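Local coordinates for type II secretion system protein H (Vibrio cholerae, PDB 4DQ9) that forms part of the pseudopilus tip complex that recognises and binds proteins to be exported, including toxins and proteases, from the periplasm, at residues A6-A10 with S129-K133. Numbering follows the deposited sequence.
Sequences AKISA and SIFPK
I130 lowers its branched side chain onto one turn of helix 2-27, residues 6-10, meeting A6, S9 and A10 together, and buries more surface here than any other residue of the two segments. Its two arms divide the work. CG1 lies beside the backbone N, chi1 -61°, which leaves CG2 anti to it and in reach of the side chain of S9, with I130 CG2 3.8 Å from S9 CB and 4.4 Å from A6 CB. The other arm is extended, chi2 167°, which carries CD1 along the helix to the peptide between S9 and A10: I130 CD1 is 3.6 Å from S9 O and 4.4 Å from A10 CB.

A6 supplies the next largest share. Its methyl points at the strand and rests near the backbone, with A6 CB 3.8 Å from I130 O, while the ring of P132 touches the same methyl more loosely through CD. The small side chain lets the main chains come close, the CA atoms of A6 and F131 being 5.4 Å apart. S9 offers its CB to the isoleucine, whereas its OG is hydrogen-bonded back to E5 O within the helix. The contact is thus van der Waals in character; the strand's backbone bonds run to its neighbours, I130 with W141 and F131 with Q72, while A10 N bonds A6 O in the helix. The F131 side chain leaves the strand away from the helix, and it touches P137 and Q140.

Helix 2-27 runs nearly antiparallel to strand 126-132 here, the local axes at 162° and 7.6 Å apart at closest approach. The strand is an inner one of its antiparallel sheet, bonded to 71-77 and 141-145. L71 from the first neighbour touches A6 and S9, and W141 from the second touches K7 and A10, so the N-terminal helix packs across all three strands, in keeping with the pseudopilin fold.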
ATOM      1  N   ALA A   6       4.587 -16.291  24.867  1.00 17.70           N
ATOM      2  CA  ALA A   6       5.234 -15.996  23.581  1.00 15.82           C
ATOM      3  C   ALA A   6       4.842 -17.037  22.531  1.00 15.97           C
ATOM      4  O   ALA A   6       4.552 -16.729  21.371  1.00 15.58           O
ATOM      5  CB  ALA A   6       6.766 -15.981  23.763  1.00 16.10           C
ATOM      6  N   LYS A   7       4.847 -18.309  22.895  1.00 17.59           N
ATOM      7  CA  LYS A   7       4.427 -19.382  22.015  1.00 16.01           C
ATOM      8  C   LYS A   7       2.976 -19.160  21.495  1.00 17.31           C
ATOM      9  O   LYS A   7       2.674 -19.269  20.356  1.00 17.84           O
ATOM     10  CB  LYS A   7       4.484 -20.714  22.706  1.00 17.12           C
ATOM     11  CG  LYS A   7       4.074 -21.872  21.810  1.00 18.70           C
ATOM     12  CD  LYS A   7       4.412 -23.218  22.435  1.00 25.03           C
ATOM     13  CE  LYS A   7       3.794 -24.319  21.572  1.00 27.88           C
ATOM     14  NZ  LYS A   7       4.069 -25.640  22.177  1.00 30.51           N
ATOM     15  N   ILE A   8       2.090 -18.909  22.427  1.00 15.75           N
ATOM     16  CA  ILE A   8       0.662 -18.751  22.152  1.00 15.69           C
ATOM     17  C   ILE A   8       0.512 -17.569  21.209  1.00 15.65           C
ATOM     18  O   ILE A   8      -0.362 -17.630  20.251  1.00 15.87           O
ATOM     19  CB  ILE A   8      -0.098 -18.497  23.470  1.00 17.50           C
ATOM     20  CG1 ILE A   8      -0.173 -19.785  24.258  1.00 21.77           C
ATOM     21  CG2 ILE A   8      -1.497 -17.913  23.178  1.00 16.71           C
ATOM     22  CD1 ILE A   8      -0.842 -19.620  25.628  1.00 28.16           C
ATOM     23  N   SER A   9       1.272 -16.491  21.473  1.00 14.96           N
ATOM     24  CA  SER A   9       1.193 -15.274  20.613  1.00 15.00           C
ATOM     25  C   SER A   9       1.753 -15.557  19.231  1.00 13.27           C
ATOM     26  O   SER A   9       1.132 -15.067  18.218  1.00 15.04           O
ATOM     27  CB  SER A   9       1.915 -14.097  21.208  1.00 14.77           C
ATOM     28  OG  SER A   9       1.267 -13.645  22.331  1.00 21.35           O
ATOM     29  N   ALA A  10       2.720 -16.431  19.115  1.00 14.32           N
ATOM     30  CA  ALA A  10       3.292 -16.729  17.789  1.00 15.67           C
ATOM     31  C   ALA A  10       2.305 -17.627  17.033  1.00 16.08           C
ATOM     32  O   ALA A  10       2.014 -17.423  15.828  1.00 16.58           O
ATOM     33  CB  ALA A  10       4.694 -17.401  17.931  1.00 14.70           C
ATOM     34  N   SER A 129       9.248 -12.010  15.169  1.00 16.30           N
ATOM     35  CA  SER A 129       9.507 -12.798  16.363  1.00 15.27           C
ATOM     36  C   SER A 129       8.891 -12.163  17.567  1.00 15.38           C
ATOM     37  O   SER A 129       8.682 -10.927  17.650  1.00 15.22           O
ATOM     38  CB  SER A 129      10.960 -12.984  16.516  1.00 21.46           C
ATOM     39  OG  SER A 129      11.513 -11.900  17.026  1.00 23.25           O
ATOM     40  N   ILE A 130       8.561 -13.030  18.509  1.00 13.74           N
ATOM     41  CA  ILE A 130       7.777 -12.667  19.746  1.00 14.67           C
ATOM     42  C   ILE A 130       8.515 -13.317  20.885  1.00 15.16           C
ATOM     43  O   ILE A 130       8.755 -14.506  20.873  1.00 17.63           O
ATOM     44  CB  ILE A 130       6.314 -13.093  19.696  1.00 14.78           C
ATOM     45  CG1 ILE A 130       5.518 -12.426  18.510  1.00 15.09           C
ATOM     46  CG2 ILE A 130       5.488 -12.780  21.073  1.00 15.28           C
ATOM     47  CD1 ILE A 130       4.136 -13.014  18.169  1.00 16.16           C
ATOM     48  N   PHE A 131       8.762 -12.555  21.887  1.00 14.49           N
ATOM     49  CA  PHE A 131       9.682 -12.945  22.923  1.00 16.01           C
ATOM     50  C   PHE A 131       9.563 -12.137  24.207  1.00 16.85           C
ATOM     51  O   PHE A 131       9.083 -11.044  24.230  1.00 14.98           O
ATOM     52  CB  PHE A 131      11.108 -12.872  22.440  1.00 17.40           C
ATOM     53  CG  PHE A 131      11.456 -11.537  21.846  1.00 15.85           C
ATOM     54  CD1 PHE A 131      11.136 -11.255  20.535  1.00 17.50           C
ATOM     55  CD2 PHE A 131      12.041 -10.515  22.602  1.00 17.48           C
ATOM     56  CE1 PHE A 131      11.453 -10.067  19.940  1.00 15.85           C
ATOM     57  CE2 PHE A 131      12.364  -9.272  22.026  1.00 23.04           C
ATOM     58  CZ  PHE A 131      12.027  -9.002  20.710  1.00 21.07           C
ATOM     59  N   PRO A 132      10.008 -12.727  25.317  1.00 17.80           N
ATOM     60  CA  PRO A 132       9.843 -12.047  26.567  1.00 18.69           C
ATOM     61  C   PRO A 132      10.735 -10.785  26.621  1.00 16.60           C
ATOM     62  O   PRO A 132      11.940 -10.737  26.163  1.00 19.06           O
ATOM     63  CB  PRO A 132      10.357 -13.053  27.595  1.00 18.71           C
ATOM     64  CG  PRO A 132      10.103 -14.326  26.959  1.00 18.64           C
ATOM     65  CD  PRO A 132      10.424 -14.116  25.519  1.00 20.71           C
ATOM     66  N   LYS A 133      10.171  -9.774  27.286  1.00 18.40           N
ATOM     67  CA  LYS A 133      10.943  -8.498  27.599  1.00 19.35           C
ATOM     68  C   LYS A 133      12.243  -8.857  28.321  1.00 19.91           C
ATOM     69  O   LYS A 133      12.228  -9.670  29.201  1.00 20.75           O
ATOM     70  CB  LYS A 133      10.116  -7.479  28.376  1.00 21.81           C
ATOM     71  CG  LYS A 133      10.711  -6.144  28.574  1.00 25.72           C
ATOM     72  CD  LYS A 133       9.757  -5.194  29.375  1.00 32.29           C
ATOM     73  CE  LYS A 133       8.375  -5.108  28.859  1.00 36.86           C
ATOM     74  NZ  LYS A 133       7.489  -4.454  29.882  1.00 39.38           N
TER